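Local coordinates for protein 2-methyl-aconitate isomerase (Shewanella oneidensis, PDB 5K87) that catalyses the cis-trans isomerization of 2-methyl-aconitate by base-catalysed proton abstraction and rotation about the C2-C3 bond, in the 2-methylcitrate cycle that degrades propionate, at residues G21-G26 and K317-M322; T73-I78 and G107-L112; A326-G331 and A380-S385; Y91-V96 and R278-K283. The protein carries 1 engineered substitution. One frame throughout, in Å; residues are numbered along the deposited sequence. Where two conformers were deposited one is given.

Contact 1: G21-G26 and K317-M322; sequences GGTSKG and KLHHAM. With MLI (malonate ion), chain D.
The imidazole of His320 meets Thr23 at its edge: the backbone O of Thr23 lies near the ring plane, 3.1 Å from NE2 of His320, in a hydrogen bond bent to 134° and weak. One face of that ring is packed by CB of Ala321, centred 4.0 Å above the plane, while CE1 of His320 touches CB of Thr23. The ring of His319 turns an edge to OG1 of Thr23, and a water that also binds this hydroxyl sits in its plane. On the far side of the ring, ND1 of His319 accepts the N-H of Ala321 at 2.9 Å, which leaves NE2 as the donor and fixes the ring's rotation. The two segments face each other across the substrate cleft of the PrpF fold, a member of the diaminopimelate-epimerase clan, and both supply substrate-binding residues. A type II' turn from Gly21 to Ser24 presents Thr23 and Ser24 to the cleft. Malonate occupies it: OG of Ser24 hydrogen-bonds to O8 of the ligand at an unusually short 2.5 Å, and NE2 of His319 donates to its O9 at 3.0 Å. The in-plane water ties these groups together, donating to OG of Ser24 and to malonate O9. A second water links OG1 of Thr23, turned toward Met322 by a chi1 of 52°, to the backbone O of Met322, at 2.8 Å from each.

Contact 2: T73-I78 and G107-L112; sequences TSETVI and GNCGNL. Engineered in segment 73-78: Glu75 (natural residue Lys).
Glu75 and Cys109 approach with their CA atoms 8.8 Å apart, and Val77 and Leu112 with theirs at 8.5 Å, as strand 75-81 runs past the loop that leads into helix 113-122. This is one wall of the active site in the PrpF fold: Cys109 is inferred to be a proton donor or acceptor, and Asn111 binds substrate. Glu75 is an engineered residue, lysine in the natural protein, at a substrate-binding position. Its chain is extended beyond CG and crosses Leu112 obliquely, bringing the carboxylate against both the sulfur and the leucine branch. OE1 of Glu75 lies 3.2 Å from CD1 of Leu112, an apolar neighbour for a buried oxygen that has no clear hydrogen-bond partner in the model; its approach to SG of Cys109 is 3.5 Å. OE2 of Glu75 is the oxygen that faces malonate. Further along the strand, Val77 and Leu112 slide past each other in opposite directions, touching through CG2 of Val77 and CD1 of Leu112 at 3.6 Å; that one methyl of Leu112 thus meets both strand residues. The backbone N-H groups of Gly110 and Asn111 grip malonate. SG of Cys109, anti to the backbone N (chi1 179°), lies near Glu75 and receives a weak bond from the backbone N of Leu112, 3.6 Å away.

Contact 3: A326-G331 and A380-S385; sequences AAVAIG and AIMSRS
Met382 and Val328 bury similar areas in this contact, and the methionine touches the helix through its terminal methyl CE. CE lies 3.6 Å from CB of Ala327 and 3.7 Å from CG2 of Val328, so a single methyl bridges consecutive residues of the helix. Two torsions of Met382 put it there: CG sits between the backbone N and the carbonyl carbon (chi1 67°), and after an extended chi2 the chain bends at chi3 (74°), which together bring CE to Ala327 and Val328. Val328 and Met382 cross at about a right angle, the methionine bringing its end to one branch of the valine. The other branch is used separately: CG1 of Val328, anti to the backbone N, reaches CB of Ala380 at 4.0 Å. The two methyls of Val328 are therefore shared between alternate residues of the strand, Ala380 and Met382, whose side chains both leave the same side of it.

The helix is 324-334, which starts at the substrate-binding Gly324, and it packs on the long strand 374-391. Their short segments come within 8.5 Å of each other, axis to axis, with their directions 127° apart. Phe183 of the neighbouring strand 179-184 also touches both Val328 and Met382, and Leu362 of strand 360-371 touches Ala327, adding to the apolar packing around the contact.

The side-chain contacts between the two segments are all apolar, methyl against methyl and buried, so the helix is held to the strand here by shape and burial, without directional bonds.

Contact 4: Y91-V96 and R278-K283; sequences YLFGQV and RQHTPK
A CH-pi contact, backed by van der Waals packing of Phe93, joins strand 89-96 to the irregular loop that leads into strand 283-288, across the interior of the PrpF fold beside the substrate site. CB of Gln95 stands over the face of the His280 imidazole, 4.0 Å from the ring centroid and 11° off the ring normal. Beyond CB the glutamine crosses the ring at an angle: with CG anti to the backbone N (chi1 -178°) and a bend at chi2, OE1 of Gln95 comes to 3.8 Å from CE1 of His280. The amide and ring planes lie 54° apart, so the two flat groups are not stacked. The amide nitrogen NE2 of Gln95 is instead bonded to the backbone O of Ser71, part of the substrate-binding segment. Phe93 reaches the same imidazole with the edge of its ring, CE2 lying 3.9 Å from NE2 of His280.

At the ND1 edge of the imidazole, NZ of Lys283, a substrate-binding residue, donates to ND1 of His280 at 3.0 Å, tilted somewhat from the ring plane toward the face away from CB of Gln95, and makes a weak bond to the backbone O of His280. With ND1 accepting, His280 would help position the ammonium group, which also bonds to OG of Ser314, another substrate-binding residue.

Strand 89-96 pairs antiparallel with 75-81 and parallel with 135-143, and Phe93 touches Glu75 and Cys109; on the loop's side, Arg259 of helix 249-266 bonds to the backbone O atoms of Arg278 and Pro282.

Overall arrangement
Contacts 1 and 2 bind malonate directly, contact 4 flanks the site, with the side chain of Gln95 about 5 Å from the ligand between nearest atoms, and contact 3 packs behind it. The centres of contacts 1 and 2 are about 10 Å apart; Asn111 joins them, OD1 lying 3.1 Å from N of Thr23 and ND2 3.2 Å from O of Met322. The same OD1 of Asn111 is 2.9 Å from NH2 of Arg384, connecting contact 2 to contact 3, while O of Ser385 takes N of Gly22 at 2.9 Å. Contact 4 lies on strand 89-96, the neighbour of the strand 75-81 used by contact 2, and meets it where OH of Tyr91 is 2.8 Å from O of Cys109.

Contact 1: G21-G26 and K317-M322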
loop_
_atom_site.group_PDB
_atom_site.type_symbol
_atom_site.label_atom_id
_atom_site.label_comp_id
_atom_site.label_asym_id
_atom_site.label_seq_id
_atom_site.Cartn_x
_atom_site.Cartn_y
_atom_site.Cartn_z
ATOM N N GLY A 21 -10.607 -8.336 4.088
ATOM C CA GLY A 21 -11.782 -9.099 3.703
ATOM C C GLY A 21 -11.612 -9.487 2.251
ATOM O O GLY A 21 -11.417 -8.614 1.409
ATOM N N GLY A 22 -11.652 -10.782 1.950
ATOM C CA GLY A 22 -11.374 -11.224 0.595
ATOM C C GLY A 22 -10.025 -10.691 0.138
ATOM O O GLY A 22 -9.031 -10.777 0.869
ATOM N N THR A 23 -9.995 -10.099 -1.054
ATOM C CA THR A 23 -8.765 -9.555 -1.618
ATOM C C THR A 23 -8.620 -8.046 -1.400
ATOM O O THR A 23 -7.956 -7.375 -2.189
ATOM C CB THR A 23 -8.681 -9.864 -3.122
ATOM O OG1 THR A 23 -9.885 -9.441 -3.777
ATOM C CG2 THR A 23 -8.536 -11.354 -3.341
ATOM N N SER A 24 -9.209 -7.528 -0.321
ATOM C CA SER A 24 -9.153 -6.098 -0.004
ATOM C C SER A 24 -8.798 -5.849 1.453
ATOM O O SER A 24 -8.960 -6.730 2.296
ATOM C CB SER A 24 -10.497 -5.450 -0.293
ATOM O OG SER A 24 -10.882 -5.719 -1.634
ATOM N N LYS A 25 -8.346 -4.631 1.748
ATOM C CA LYS A 25 -8.096 -4.200 3.122
ATOM C C LYS A 25 -8.860 -2.919 3.377
ATOM O O LYS A 25 -8.892 -2.032 2.519
ATOM C CB LYS A 25 -6.604 -3.929 3.375
ATOM C CG LYS A 25 -5.718 -5.153 3.243
ATOM C CD LYS A 25 -4.311 -4.900 3.779
ATOM C CE LYS A 25 -3.467 -4.018 2.868
ATOM N NZ LYS A 25 -2.080 -3.925 3.412
ATOM N N GLY A 26 -9.440 -2.802 4.565
ATOM C CA GLY A 26 -10.154 -1.597 4.916
ATOM C C GLY A 26 -10.093 -1.293 6.395
ATOM O O GLY A 26 -9.747 -2.150 7.214
ATOM N N LYS A 317 -8.270 1.822 -12.980
ATOM C CA LYS A 317 -7.165 0.886 -13.137
ATOM C C LYS A 317 -7.696 -0.525 -13.251
ATOM O O LYS A 317 -8.722 -0.842 -12.661
ATOM C CB LYS A 317 -6.235 0.954 -11.922
ATOM C CG LYS A 317 -5.476 2.267 -11.783
ATOM C CD LYS A 317 -4.379 2.372 -12.822
ATOM C CE LYS A 317 -3.740 3.756 -12.802
ATOM N NZ LYS A 317 -3.122 4.053 -11.479
ATOM N N LEU A 318 -7.003 -1.377 -13.998
ATOM C CA LEU A 318 -7.314 -2.798 -13.973
ATOM C C LEU A 318 -7.145 -3.326 -12.550
ATOM O O LEU A 318 -6.097 -3.141 -11.927
ATOM C CB LEU A 318 -6.406 -3.574 -14.932
ATOM C CG LEU A 318 -6.851 -5.023 -15.120
ATOM C CD1 LEU A 318 -8.066 -5.072 -16.039
ATOM C CD2 LEU A 318 -5.725 -5.891 -15.668
ATOM N N HIS A 319 -8.184 -3.980 -12.052
ATOM C CA HIS A 319 -8.202 -4.527 -10.709
ATOM C C HIS A 319 -7.301 -5.753 -10.612
ATOM O O HIS A 319 -7.224 -6.563 -11.535
ATOM C CB HIS A 319 -9.642 -4.872 -10.336
ATOM C CG HIS A 319 -9.845 -5.187 -8.893
ATOM N ND1 HIS A 319 -9.619 -6.448 -8.369
ATOM C CD2 HIS A 319 -10.286 -4.430 -7.861
ATOM C CE1 HIS A 319 -9.896 -6.440 -7.084
ATOM N NE2 HIS A 319 -10.299 -5.222 -6.744
ATOM N N HIS A 320 -6.633 -5.901 -9.469
ATOM C CA HIS A 320 -5.630 -6.946 -9.298
ATOM C C HIS A 320 -6.232 -8.346 -9.234
ATOM O O HIS A 320 -5.539 -9.341 -9.464
ATOM C CB HIS A 320 -4.780 -6.668 -8.054
ATOM C CG HIS A 320 -5.488 -6.919 -6.758
ATOM N ND1 HIS A 320 -5.150 -7.962 -5.923
ATOM C CD2 HIS A 320 -6.507 -6.264 -6.146
ATOM C CE1 HIS A 320 -5.924 -7.935 -4.853
ATOM N NE2 HIS A 320 -6.760 -6.919 -4.965
ATOM N N ALA A 321 -7.518 -8.432 -8.913
ATOM C CA ALA A 321 -8.189 -9.723 -8.792
ATOM C C ALA A 321 -9.602 -9.539 -9.341
ATOM O O ALA A 321 -9.762 -9.296 -10.533
ATOM C CB ALA A 321 -8.175 -10.205 -7.346
ATOM N N MET A 322 -10.625 -9.621 -8.498
ATOM C CA MET A 322 -11.958 -9.192 -8.917
ATOM C C MET A 322 -12.711 -8.573 -7.744
ATOM O O MET A 322 -12.683 -9.099 -6.619
ATOM C CB MET A 322 -12.772 -10.342 -9.533
ATOM C CG MET A 322 -14.100 -9.901 -10.146
ATOM S SD MET A 322 -13.934 -8.620 -11.414
ATOM C CE MET A 322 -12.880 -9.470 -12.584
HETATM C C1 MLI D . -14.251 -4.014 -4.169
HETATM C C2 MLI D . -15.269 -5.109 -3.910
HETATM C C3 MLI D . -12.859 -4.515 -3.871
HETATM O O6 MLI D . -16.481 -4.925 -4.209
HETATM O O7 MLI D . -14.903 -6.198 -3.383
HETATM O O8 MLI D . -12.215 -4.051 -2.885
HETATM O O9 MLI D . -12.352 -5.408 -4.598
HETATM O O HOH W 1 -11.112 -11.146 -5.614
HETATM O O HOH W 2 -10.033 -6.756 -4.074
#

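Contact 2: T73-I78 and G107-L112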
loop_
_atom_site.group_PDB
_atom_site.type_symbol
_atom_site.label_atom_id
_atom_site.label_comp_id
_atom_site.label_asym_id
_atom_site.label_seq_id
_atom_site.Cartn_x
_atom_site.Cartn_y
_atom_site.Cartn_z
ATOM N N THR A 73 -7.336 -0.973 -1.409
ATOM C CA THR A 73 -6.757 -0.661 -0.104
ATOM C C THR A 73 -7.006 0.788 0.301
ATOM O O THR A 73 -6.268 1.326 1.128
ATOM C CB THR A 73 -5.235 -0.922 -0.055
ATOM O OG1 THR A 73 -4.567 -0.082 -1.003
ATOM C CG2 THR A 73 -4.914 -2.374 -0.353
ATOM N N SER A 74 -8.033 1.424 -0.260
ATOM C CA SER A 74 -8.393 2.789 0.118
ATOM C C SER A 74 -9.880 2.767 0.452
ATOM O O SER A 74 -10.715 3.328 -0.259
ATOM C CB SER A 74 -8.060 3.763 -1.016
ATOM O OG SER A 74 -8.172 5.126 -0.602
ATOM N N GLU A 75 -10.187 2.069 1.546
ATOM C CA GLU A 75 -11.530 1.581 1.845
ATOM C C GLU A 75 -11.859 1.777 3.310
ATOM O O GLU A 75 -11.027 1.501 4.189
ATOM C CB GLU A 75 -11.662 0.090 1.486
ATOM C CG GLU A 75 -11.503 -0.180 -0.004
ATOM C CD GLU A 75 -11.958 -1.555 -0.450
ATOM O OE1 GLU A 75 -12.215 -2.440 0.381
ATOM O OE2 GLU A 75 -12.073 -1.755 -1.675
ATOM N N THR A 76 -13.086 2.226 3.567
ATOM C CA THR A 76 -13.581 2.399 4.922
ATOM C C THR A 76 -14.964 1.795 5.073
ATOM O O THR A 76 -15.734 1.709 4.106
ATOM C CB THR A 76 -13.627 3.884 5.317
ATOM O OG1 THR A 76 -14.504 4.597 4.428
ATOM C CG2 THR A 76 -12.219 4.491 5.270
ATOM N N VAL A 77 -15.270 1.379 6.297
ATOM C CA VAL A 77 -16.529 0.713 6.597
ATOM C C VAL A 77 -17.054 1.231 7.929
ATOM O O VAL A 77 -16.299 1.333 8.905
ATOM C CB VAL A 77 -16.325 -0.815 6.701
ATOM C CG1 VAL A 77 -17.582 -1.507 7.200
ATOM C CG2 VAL A 77 -15.878 -1.398 5.365
ATOM N N ILE A 78 -18.340 1.576 7.966
ATOM C CA ILE A 78 -18.998 1.954 9.211
ATOM C C ILE A 78 -20.156 0.999 9.463
ATOM O O ILE A 78 -21.033 0.837 8.608
ATOM C CB ILE A 78 -19.516 3.403 9.161
ATOM C CG1 ILE A 78 -18.347 4.377 9.002
ATOM C CG2 ILE A 78 -20.326 3.741 10.420
ATOM C CD1 ILE A 78 -18.776 5.792 8.671
ATOM N N GLY A 107 -21.853 2.634 -3.619
ATOM C CA GLY A 107 -21.773 1.205 -3.853
ATOM C C GLY A 107 -21.429 0.372 -2.639
ATOM O O GLY A 107 -21.047 0.886 -1.580
ATOM N N ASN A 108 -21.554 -0.935 -2.807
ATOM C CA ASN A 108 -21.119 -1.910 -1.821
ATOM C C ASN A 108 -19.656 -2.279 -2.073
ATOM O O ASN A 108 -19.083 -1.939 -3.115
ATOM C CB ASN A 108 -22.031 -3.142 -1.956
ATOM C CG ASN A 108 -21.732 -4.233 -0.957
ATOM O OD1 ASN A 108 -21.257 -3.980 0.150
ATOM N ND2 ASN A 108 -22.043 -5.465 -1.337
ATOM N N CYS A 109 -19.053 -2.945 -1.094
ATOM C CA CYS A 109 -17.801 -3.653 -1.305
ATOM C C CYS A 109 -18.040 -5.118 -0.985
ATOM O O CYS A 109 -18.334 -5.478 0.156
ATOM C CB CYS A 109 -16.677 -3.113 -0.429
ATOM S SG CYS A 109 -15.152 -4.048 -0.712
ATOM N N GLY A 110 -17.928 -5.970 -1.992
ATOM C CA GLY A 110 -18.201 -7.383 -1.819
ATOM C C GLY A 110 -17.122 -8.120 -1.060
ATOM O O GLY A 110 -17.426 -8.992 -0.247
ATOM N N ASN A 111 -15.863 -7.792 -1.325
ATOM C CA ASN A 111 -14.767 -8.462 -0.638
ATOM C C ASN A 111 -14.794 -8.239 0.862
ATOM O O ASN A 111 -14.459 -9.139 1.632
ATOM C CB ASN A 111 -13.422 -8.054 -1.216
ATOM C CG ASN A 111 -13.045 -8.895 -2.409
ATOM O OD1 ASN A 111 -12.869 -10.111 -2.287
ATOM N ND2 ASN A 111 -12.931 -8.271 -3.577
ATOM N N LEU A 112 -15.179 -7.044 1.291
ATOM C CA LEU A 112 -15.178 -6.754 2.715
ATOM C C LEU A 112 -16.389 -7.333 3.447
ATOM O O LEU A 112 -16.434 -7.291 4.676
ATOM C CB LEU A 112 -15.060 -5.255 2.971
ATOM C CG LEU A 112 -13.696 -4.641 2.627
ATOM C CD1 LEU A 112 -13.669 -3.188 3.080
ATOM C CD2 LEU A 112 -12.529 -5.418 3.241
#

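Contact 3: A326-G331 and A380-S385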
loop_
_atom_site.group_PDB
_atom_site.type_symbol
_atom_site.label_atom_id
_atom_site.label_comp_id
_atom_site.label_asym_id
_atom_site.label_seq_id
_atom_site.Cartn_x
_atom_site.Cartn_y
_atom_site.Cartn_z
ATOM N N ALA A 326 -18.519 -6.984 -8.527
ATOM C CA ALA A 326 -18.430 -7.360 -9.926
ATOM C C ALA A 326 -18.554 -8.869 -10.079
ATOM O O ALA A 326 -19.108 -9.336 -11.070
ATOM C CB ALA A 326 -17.137 -6.865 -10.527
ATOM N N ALA A 327 -18.062 -9.636 -9.109
ATOM C CA ALA A 327 -18.227 -11.082 -9.136
ATOM C C ALA A 327 -19.710 -11.459 -9.098
ATOM O O ALA A 327 -20.127 -12.392 -9.782
ATOM C CB ALA A 327 -17.456 -11.746 -7.996
ATOM N N VAL A 328 -20.497 -10.743 -8.300
ATOM C CA VAL A 328 -21.941 -10.925 -8.301
ATOM C C VAL A 328 -22.535 -10.598 -9.676
ATOM O O VAL A 328 -23.383 -11.342 -10.181
ATOM C CB VAL A 328 -22.618 -10.079 -7.218
ATOM C CG1 VAL A 328 -24.132 -10.086 -7.391
ATOM C CG2 VAL A 328 -22.207 -10.586 -5.833
ATOM N N ALA A 329 -22.091 -9.507 -10.292
ATOM C CA ALA A 329 -22.575 -9.148 -11.618
ATOM C C ALA A 329 -22.216 -10.226 -12.645
ATOM O O ALA A 329 -23.021 -10.535 -13.534
ATOM C CB ALA A 329 -22.016 -7.788 -12.039
ATOM N N ILE A 330 -21.015 -10.791 -12.540
ATOM C CA ILE A 330 -20.568 -11.857 -13.432
ATOM C C ILE A 330 -21.444 -13.094 -13.271
ATOM O O ILE A 330 -21.936 -13.649 -14.257
ATOM C CB ILE A 330 -19.092 -12.230 -13.181
ATOM C CG1 ILE A 330 -18.179 -11.077 -13.584
ATOM C CG2 ILE A 330 -18.706 -13.499 -13.960
ATOM C CD1 ILE A 330 -16.785 -11.167 -12.987
ATOM N N GLY A 331 -21.623 -13.541 -12.035
ATOM C CA GLY A 331 -22.411 -14.740 -11.787
ATOM C C GLY A 331 -23.854 -14.566 -12.226
ATOM O O GLY A 331 -24.459 -15.480 -12.808
ATOM N N ALA A 380 -26.963 -14.646 -5.217
ATOM C CA ALA A 380 -25.653 -14.999 -5.737
ATOM C C ALA A 380 -24.762 -15.344 -4.557
ATOM O O ALA A 380 -24.823 -14.692 -3.510
ATOM C CB ALA A 380 -25.066 -13.857 -6.529
ATOM N N ILE A 381 -23.945 -16.376 -4.710
ATOM C CA ILE A 381 -23.141 -16.862 -3.595
ATOM C C ILE A 381 -21.682 -17.019 -3.979
ATOM O O ILE A 381 -21.349 -17.292 -5.138
ATOM C CB ILE A 381 -23.668 -18.211 -3.068
ATOM C CG1 ILE A 381 -23.418 -19.323 -4.079
ATOM C CG2 ILE A 381 -25.154 -18.124 -2.744
ATOM C CD1 ILE A 381 -23.696 -20.705 -3.538
ATOM N N MET A 382 -20.802 -16.803 -3.005
ATOM C CA MET A 382 -19.388 -17.073 -3.186
ATOM C C MET A 382 -18.774 -17.252 -1.804
ATOM O O MET A 382 -19.391 -16.920 -0.797
ATOM C CB MET A 382 -18.708 -15.923 -3.932
ATOM C CG MET A 382 -18.660 -14.636 -3.131
ATOM S SD MET A 382 -17.978 -13.210 -4.001
ATOM C CE MET A 382 -19.329 -12.844 -5.108
ATOM N N SER A 383 -17.563 -17.779 -1.766
ATOM C CA SER A 383 -16.830 -17.890 -0.516
ATOM C C SER A 383 -15.674 -16.913 -0.490
ATOM O O SER A 383 -14.982 -16.717 -1.494
ATOM C CB SER A 383 -16.317 -19.307 -0.329
ATOM O OG SER A 383 -17.407 -20.183 -0.098
ATOM N N ARG A 384 -15.476 -16.303 0.671
ATOM C CA ARG A 384 -14.343 -15.423 0.906
ATOM C C ARG A 384 -13.717 -15.844 2.241
ATOM O O ARG A 384 -13.907 -16.984 2.681
ATOM C CB ARG A 384 -14.813 -13.958 0.886
ATOM C CG ARG A 384 -15.482 -13.509 -0.430
ATOM C CD ARG A 384 -14.490 -13.041 -1.503
ATOM N NE ARG A 384 -13.845 -14.131 -2.228
ATOM C CZ ARG A 384 -12.921 -13.946 -3.162
ATOM N NH1 ARG A 384 -12.398 -14.979 -3.801
ATOM N NH2 ARG A 384 -12.499 -12.719 -3.448
ATOM N N SER A 385 -12.940 -14.957 2.852
ATOM C CA SER A 385 -12.358 -15.169 4.176
ATOM C C SER A 385 -12.025 -13.782 4.690
ATOM O O SER A 385 -12.074 -12.808 3.923
ATOM C CB SER A 385 -11.101 -16.034 4.105
ATOM O OG SER A 385 -10.030 -15.364 3.446
#

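Contact 4: Y91-V96 and R278-K283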
loop_
_atom_site.group_PDB
_atom_site.type_symbol
_atom_site.label_atom_id
_atom_site.label_comp_id
_atom_site.label_asym_id
_atom_site.label_seq_id
_atom_site.Cartn_x
_atom_site.Cartn_y
_atom_site.Cartn_z
ATOM N N TYR A 91 -24.499 -1.767 7.236
ATOM C CA TYR A 91 -23.162 -1.694 6.654
ATOM C C TYR A 91 -23.095 -0.552 5.638
ATOM O O TYR A 91 -23.814 -0.566 4.636
ATOM C CB TYR A 91 -22.877 -3.049 6.000
ATOM C CG TYR A 91 -21.728 -3.181 5.014
ATOM C CD1 TYR A 91 -20.608 -2.351 5.053
ATOM C CD2 TYR A 91 -21.768 -4.170 4.038
ATOM C CE1 TYR A 91 -19.568 -2.510 4.145
ATOM C CE2 TYR A 91 -20.729 -4.338 3.133
ATOM C CZ TYR A 91 -19.641 -3.500 3.191
ATOM O OH TYR A 91 -18.606 -3.647 2.296
ATOM N N LEU A 92 -22.233 0.429 5.918
ATOM C CA LEU A 92 -21.895 1.469 4.950
ATOM C C LEU A 92 -20.456 1.309 4.491
ATOM O O LEU A 92 -19.537 1.171 5.313
ATOM C CB LEU A 92 -22.071 2.867 5.535
ATOM C CG LEU A 92 -23.501 3.389 5.645
ATOM C CD1 LEU A 92 -23.517 4.690 6.442
ATOM C CD2 LEU A 92 -24.098 3.600 4.260
ATOM N N PHE A 93 -20.265 1.314 3.179
ATOM C CA PHE A 93 -18.948 1.257 2.576
ATOM C C PHE A 93 -18.600 2.599 1.957
ATOM O O PHE A 93 -19.383 3.148 1.164
ATOM C CB PHE A 93 -18.914 0.186 1.491
ATOM C CG PHE A 93 -17.658 0.201 0.685
ATOM C CD1 PHE A 93 -16.436 -0.046 1.290
ATOM C CD2 PHE A 93 -17.683 0.474 -0.670
ATOM C CE1 PHE A 93 -15.254 -0.021 0.563
ATOM C CE2 PHE A 93 -16.500 0.495 -1.401
ATOM C CZ PHE A 93 -15.289 0.250 -0.778
ATOM N N GLY A 94 -17.430 3.124 2.298
ATOM C CA GLY A 94 -16.933 4.359 1.715
ATOM C C GLY A 94 -15.677 4.116 0.902
ATOM O O GLY A 94 -14.641 3.709 1.444
ATOM N N GLN A 95 -15.768 4.343 -0.403
ATOM C CA GLN A 95 -14.630 4.227 -1.296
ATOM C C GLN A 95 -13.897 5.561 -1.259
ATOM O O GLN A 95 -14.434 6.582 -1.702
ATOM C CB GLN A 95 -15.105 3.944 -2.720
ATOM C CG GLN A 95 -13.966 3.757 -3.723
ATOM C CD GLN A 95 -13.239 2.450 -3.516
ATOM O OE1 GLN A 95 -13.870 1.410 -3.388
ATOM N NE2 GLN A 95 -11.911 2.495 -3.464
ATOM N N VAL A 96 -12.686 5.571 -0.714
ATOM C CA VAL A 96 -11.972 6.820 -0.489
ATOM C C VAL A 96 -11.096 7.131 -1.692
ATOM O O VAL A 96 -10.210 6.362 -2.038
ATOM C CB VAL A 96 -11.130 6.755 0.798
ATOM C CG1 VAL A 96 -10.419 8.074 1.022
ATOM C CG2 VAL A 96 -12.021 6.410 1.987
ATOM N N ARG A 278 -18.252 10.773 -11.043
ATOM C CA ARG A 278 -18.886 9.510 -10.669
ATOM C C ARG A 278 -17.990 8.360 -11.135
ATOM O O ARG A 278 -18.268 7.711 -12.144
ATOM C CB ARG A 278 -20.267 9.421 -11.324
ATOM C CG ARG A 278 -21.139 8.268 -10.848
ATOM C CD ARG A 278 -22.278 7.997 -11.825
ATOM N NE ARG A 278 -23.152 6.923 -11.364
ATOM C CZ ARG A 278 -24.346 7.121 -10.815
ATOM N NH1 ARG A 278 -25.075 6.089 -10.415
ATOM N NH2 ARG A 278 -24.814 8.354 -10.675
ATOM N N GLN A 279 -16.920 8.114 -10.389
ATOM C CA GLN A 279 -15.887 7.164 -10.800
ATOM C C GLN A 279 -16.146 5.731 -10.350
ATOM O O GLN A 279 -15.655 4.784 -10.954
ATOM C CB GLN A 279 -14.520 7.613 -10.278
ATOM C CG GLN A 279 -13.944 8.827 -10.999
ATOM C CD GLN A 279 -13.469 8.505 -12.404
ATOM O OE1 GLN A 279 -12.572 7.680 -12.598
ATOM N NE2 GLN A 279 -14.072 9.152 -13.394
ATOM N N HIS A 280 -16.909 5.577 -9.280
ATOM C CA HIS A 280 -17.057 4.291 -8.600
ATOM C C HIS A 280 -18.083 3.397 -9.276
ATOM O O HIS A 280 -17.917 2.186 -9.336
ATOM C CB HIS A 280 -17.433 4.603 -7.151
ATOM C CG HIS A 280 -17.541 3.423 -6.237
ATOM N ND1 HIS A 280 -16.782 2.274 -6.352
ATOM C CD2 HIS A 280 -18.295 3.262 -5.125
ATOM C CE1 HIS A 280 -17.095 1.445 -5.370
ATOM N NE2 HIS A 280 -18.010 2.024 -4.610
ATOM N N THR A 281 -19.134 3.997 -9.809
ATOM C CA THR A 281 -20.149 3.241 -10.524
ATOM C C THR A 281 -20.502 3.992 -11.803
ATOM O O THR A 281 -20.460 5.224 -11.826
ATOM C CB THR A 281 -21.413 3.041 -9.647
ATOM O OG1 THR A 281 -21.879 4.313 -9.179
ATOM C CG2 THR A 281 -21.113 2.174 -8.441
ATOM N N PRO A 282 -20.807 3.271 -12.890
ATOM C CA PRO A 282 -20.732 1.815 -13.028
ATOM C C PRO A 282 -19.290 1.352 -13.164
ATOM O O PRO A 282 -18.389 2.161 -13.427
ATOM C CB PRO A 282 -21.461 1.566 -14.350
ATOM C CG PRO A 282 -21.158 2.804 -15.161
ATOM C CD PRO A 282 -21.220 3.919 -14.148
ATOM N N LYS A 283 -19.078 0.054 -12.990
ATOM C CA LYS A 283 -17.802 -0.567 -13.311
ATOM C C LYS A 283 -17.781 -0.961 -14.784
ATOM O O LYS A 283 -18.840 -1.128 -15.412
ATOM C CB LYS A 283 -17.611 -1.817 -12.446
ATOM C CG LYS A 283 -17.662 -1.535 -10.945
ATOM C CD LYS A 283 -16.548 -0.601 -10.482
ATOM C CE LYS A 283 -16.529 -0.452 -8.964
ATOM N NZ LYS A 283 -15.526 0.579 -8.533
#